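Local coordinates for protein prephenate dehydrogenase (PDB 3KTD) that probably catalyses the NAD(P)+-dependent oxidation of prephenate in tyrosine biosynthesis, at residues 9-23 and 61-75. Numbering follows the deposited sequence.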
# COMPACT_ATOMS: atom_id res chain seq x y z
N ARG A 9 -14.67 1.45 -37.00
CA ARG A 9 -14.08 2.74 -37.36
C ARG A 9 -12.58 2.72 -37.09
O ARG A 9 -12.12 2.01 -36.20
CB ARG A 9 -14.67 3.85 -36.50
CG ARG A 9 -16.13 4.12 -36.68
CD ARG A 9 -16.61 5.11 -35.62
NE ARG A 9 -17.94 5.65 -35.88
CZ ARG A 9 -19.09 5.03 -35.59
NH1 ARG A 9 -19.10 3.82 -35.03
NH2 ARG A 9 -20.24 5.63 -35.88
N PRO A 10 -11.82 3.52 -37.85
CA PRO A 10 -10.41 3.71 -37.49
C PRO A 10 -10.35 4.55 -36.20
O PRO A 10 -11.17 5.47 -36.05
CB PRO A 10 -9.83 4.47 -38.68
CG PRO A 10 -11.01 5.19 -39.27
CD PRO A 10 -12.18 4.28 -39.07
N VAL A 11 -9.44 4.22 -35.29
CA VAL A 11 -9.32 4.95 -34.02
C VAL A 11 -8.35 6.12 -34.18
O VAL A 11 -7.28 5.96 -34.77
CB VAL A 11 -8.85 4.03 -32.87
CG1 VAL A 11 -8.61 4.82 -31.61
CG2 VAL A 11 -9.86 2.94 -32.60
N CYS A 12 -8.73 7.28 -33.65
CA CYS A 12 -7.92 8.50 -33.71
C CYS A 12 -7.58 9.01 -32.29
O CYS A 12 -8.43 9.62 -31.63
CB CYS A 12 -8.66 9.58 -34.50
SG CYS A 12 -7.82 11.17 -34.63
N ILE A 13 -6.34 8.77 -31.84
CA ILE A 13 -5.93 9.10 -30.46
C ILE A 13 -5.33 10.51 -30.32
O ILE A 13 -4.30 10.81 -30.93
CB ILE A 13 -4.92 8.07 -29.91
CG1 ILE A 13 -5.47 6.65 -30.01
CG2 ILE A 13 -4.61 8.37 -28.45
CD1 ILE A 13 -4.46 5.58 -29.77
N LEU A 14 -5.96 11.35 -29.51
CA LEU A 14 -5.48 12.70 -29.27
C LEU A 14 -4.76 12.73 -27.93
O LEU A 14 -5.37 12.57 -26.86
CB LEU A 14 -6.64 13.70 -29.33
CG LEU A 14 -7.04 14.25 -30.71
CD1 LEU A 14 -6.76 13.29 -31.87
CD2 LEU A 14 -8.51 14.68 -30.70
N GLY A 15 -3.44 12.91 -27.99
CA GLY A 15 -2.60 12.80 -26.82
C GLY A 15 -1.99 11.41 -26.83
O GLY A 15 -2.72 10.41 -26.85
N LEU A 16 -0.66 11.34 -26.84
CA LEU A 16 0.07 10.08 -26.93
C LEU A 16 1.07 9.90 -25.80
O LEU A 16 2.27 9.74 -26.05
CB LEU A 16 0.75 9.95 -28.29
CG LEU A 16 -0.24 9.84 -29.46
CD1 LEU A 16 0.45 9.88 -30.82
CD2 LEU A 16 -1.07 8.57 -29.30
N GLY A 17 0.57 9.91 -24.57
CA GLY A 17 1.38 9.64 -23.37
C GLY A 17 1.20 8.20 -22.90
O GLY A 17 0.91 7.31 -23.70
N LEU A 18 1.36 7.97 -21.60
CA LEU A 18 1.21 6.64 -21.03
C LEU A 18 -0.02 5.91 -21.58
O LEU A 18 0.09 4.79 -22.09
CB LEU A 18 1.09 6.70 -19.52
CG LEU A 18 0.95 5.34 -18.84
CD1 LEU A 18 2.25 4.54 -18.97
CD2 LEU A 18 0.55 5.50 -17.39
N ILE A 19 -1.18 6.54 -21.45
CA ILE A 19 -2.44 5.91 -21.87
C ILE A 19 -2.60 5.90 -23.39
O ILE A 19 -2.75 4.83 -23.98
CB ILE A 19 -3.68 6.61 -21.28
CG1 ILE A 19 -3.61 6.67 -19.75
CG2 ILE A 19 -4.93 5.86 -21.70
CD1 ILE A 19 -3.58 5.33 -19.10
N GLY A 20 -2.58 7.07 -24.00
CA GLY A 20 -2.79 7.21 -25.44
C GLY A 20 -1.76 6.47 -26.27
O GLY A 20 -2.10 5.78 -27.23
N GLY A 21 -0.49 6.62 -25.90
CA GLY A 21 0.60 5.98 -26.61
C GLY A 21 0.50 4.47 -26.53
O GLY A 21 0.60 3.78 -27.56
N SER A 22 0.30 3.98 -25.31
CA SER A 22 0.10 2.55 -25.05
C SER A 22 -1.08 1.98 -25.84
O SER A 22 -1.06 0.82 -26.24
CB SER A 22 -0.18 2.31 -23.57
OG SER A 22 0.99 2.53 -22.81
N LEU A 23 -2.12 2.79 -26.01
CA LEU A 23 -3.28 2.40 -26.78
C LEU A 23 -2.91 2.31 -28.26
O LEU A 23 -3.27 1.35 -28.92
CB LEU A 23 -4.42 3.40 -26.55
CG LEU A 23 -5.75 3.14 -27.26
CD1 LEU A 23 -6.43 1.90 -26.71
CD2 LEU A 23 -6.65 4.35 -27.14
N THR A 61 -5.18 16.51 -38.12
CA THR A 61 -5.63 15.24 -37.58
C THR A 61 -7.15 15.19 -37.50
O THR A 61 -7.76 14.21 -37.92
CB THR A 61 -5.05 14.96 -36.19
OG1 THR A 61 -3.62 14.90 -36.27
CG2 THR A 61 -5.56 13.63 -35.64
N LEU A 62 -7.75 16.25 -36.97
CA LEU A 62 -9.21 16.31 -36.82
C LEU A 62 -9.93 16.37 -38.17
O LEU A 62 -11.02 15.82 -38.31
CB LEU A 62 -9.60 17.50 -35.94
CG LEU A 62 -9.18 17.39 -34.47
CD1 LEU A 62 -9.34 18.72 -33.74
CD2 LEU A 62 -9.96 16.30 -33.75
N GLN A 63 -9.31 17.03 -39.15
CA GLN A 63 -9.88 17.10 -40.51
C GLN A 63 -10.01 15.69 -41.10
O GLN A 63 -11.04 15.33 -41.66
CB GLN A 63 -9.00 17.96 -41.41
CG GLN A 63 -9.56 18.14 -42.83
CD GLN A 63 -8.69 19.01 -43.72
OE1 GLN A 63 -7.46 18.89 -43.74
NE2 GLN A 63 -9.33 19.90 -44.49
N ARG A 64 -8.95 14.90 -40.94
CA ARG A 64 -8.88 13.52 -41.40
C ARG A 64 -9.80 12.64 -40.56
O ARG A 64 -10.47 11.76 -41.09
CB ARG A 64 -7.43 13.01 -41.28
CG ARG A 64 -7.23 11.52 -41.57
CD ARG A 64 -5.77 11.13 -41.40
NE ARG A 64 -5.57 9.69 -41.26
CZ ARG A 64 -4.40 9.11 -41.00
NH1 ARG A 64 -3.30 9.83 -40.83
NH2 ARG A 64 -4.33 7.79 -40.90
N ALA A 65 -9.81 12.88 -39.26
CA ALA A 65 -10.67 12.12 -38.37
C ALA A 65 -12.10 12.29 -38.82
O ALA A 65 -12.86 11.32 -38.88
CB ALA A 65 -10.50 12.58 -36.93
N ALA A 66 -12.47 13.52 -39.17
CA ALA A 66 -13.81 13.83 -39.66
C ALA A 66 -14.05 13.17 -41.01
O ALA A 66 -15.13 12.65 -41.26
CB ALA A 66 -14.03 15.33 -39.75
N ALA A 67 -13.03 13.17 -41.86
CA ALA A 67 -13.15 12.55 -43.19
C ALA A 67 -13.38 11.04 -43.12
O ALA A 67 -14.09 10.50 -43.96
CB ALA A 67 -11.92 12.85 -44.03
N GLU A 68 -12.80 10.37 -42.12
CA GLU A 68 -12.88 8.90 -41.99
C GLU A 68 -13.88 8.40 -40.93
O GLU A 68 -13.95 7.20 -40.66
CB GLU A 68 -11.49 8.33 -41.66
CG GLU A 68 -10.39 8.66 -42.67
CD GLU A 68 -9.01 8.10 -42.28
OE1 GLU A 68 -8.89 7.41 -41.24
OE2 GLU A 68 -8.04 8.35 -43.03
N ASP A 69 -14.67 9.31 -40.36
CA ASP A 69 -15.58 9.00 -39.24
C ASP A 69 -14.86 8.19 -38.14
O ASP A 69 -15.38 7.18 -37.66
CB ASP A 69 -16.84 8.25 -39.72
CG ASP A 69 -17.90 8.12 -38.61
OD1 ASP A 69 -18.18 9.12 -37.89
OD2 ASP A 69 -18.47 7.01 -38.45
N ALA A 70 -13.68 8.65 -37.74
CA ALA A 70 -12.89 7.92 -36.75
C ALA A 70 -13.45 8.09 -35.36
O ALA A 70 -14.05 9.12 -35.03
CB ALA A 70 -11.44 8.40 -36.77
N LEU A 71 -13.26 7.06 -34.54
CA LEU A 71 -13.57 7.17 -33.13
C LEU A 71 -12.41 7.95 -32.53
O LEU A 71 -11.27 7.55 -32.69
CB LEU A 71 -13.68 5.79 -32.50
CG LEU A 71 -13.86 5.75 -30.98
CD1 LEU A 71 -15.16 6.39 -30.56
CD2 LEU A 71 -13.78 4.30 -30.51
N ILE A 72 -12.71 9.08 -31.89
CA ILE A 72 -11.67 9.94 -31.34
C ILE A 72 -11.46 9.68 -29.85
O ILE A 72 -12.40 9.79 -29.06
CB ILE A 72 -12.02 11.43 -31.52
CG1 ILE A 72 -12.23 11.77 -33.00
CG2 ILE A 72 -10.93 12.32 -30.94
CD1 ILE A 72 -12.50 13.24 -33.27
N VAL A 73 -10.24 9.33 -29.45
CA VAL A 73 -9.95 9.09 -28.04
C VAL A 73 -9.24 10.32 -27.48
O VAL A 73 -8.15 10.68 -27.94
CB VAL A 73 -9.05 7.85 -27.85
CG1 VAL A 73 -8.65 7.71 -26.38
CG2 VAL A 73 -9.75 6.59 -28.33
N LEU A 74 -9.85 10.98 -26.50
CA LEU A 74 -9.20 12.12 -25.87
C LEU A 74 -8.37 11.57 -24.71
O LEU A 74 -8.87 11.39 -23.61
CB LEU A 74 -10.21 13.16 -25.40
CG LEU A 74 -11.25 13.61 -26.44
CD1 LEU A 74 -11.99 14.85 -25.93
CD2 LEU A 74 -10.62 13.88 -27.78
N ALA A 75 -7.10 11.28 -25.02
CA ALA A 75 -6.14 10.69 -24.08
C ALA A 75 -5.28 11.78 -23.45
O ALA A 75 -4.05 11.80 -23.59
CB ALA A 75 -5.27 9.67 -24.80
O HOH W 1 -20.56 8.39 -36.67
O HOH W 2 -17.06 8.78 -35.45
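Cys12 is bonded through both its backbone N and its backbone O to strand 71-74: its N donates to Leu71 O at 2.7 Å, and its O accepts Val73 N at 2.8 Å. Leu14 repeats the pattern with Val73 O and Ala75 N, which zips strands 11-14 and 71-74 together in parallel. On one face, Cys12 SG, anti to its backbone N (chi1 178°), drops between Thr61 CG2 (3.5 Å) and Ala65 CB (3.8 Å) of helix 58-67. Leu14 slides past Thr61 and sets CD2 among Ile72 CG2, Leu62 CD2 and Leu74 CD2. On the other face, Leu23 CD2 meets the two methyls of Val73 tip to tip, and helix 162-177 packs on Val11 and Val73. At the strand entrance Arg9 NE makes a weak bond to Asp69 OD2 (3.0 Å) within a salt bridge, the guanidinium and carboxylate planes 62° apart; Arg9 NH1 forms a further salt bridge, with Asp170. At the far end Ala75 CB sits 3.6 Å from Gly20 CA, so strand 71-74 ends close against helix 18-29. Gly15, Gly17 and Gly20 fit a GxGxxG pattern running from the turn into helix 18-29, which probably binds the dinucleotide; strands 11-14 and 71-74 are adjacent central strands of the Rossmann-type sheet.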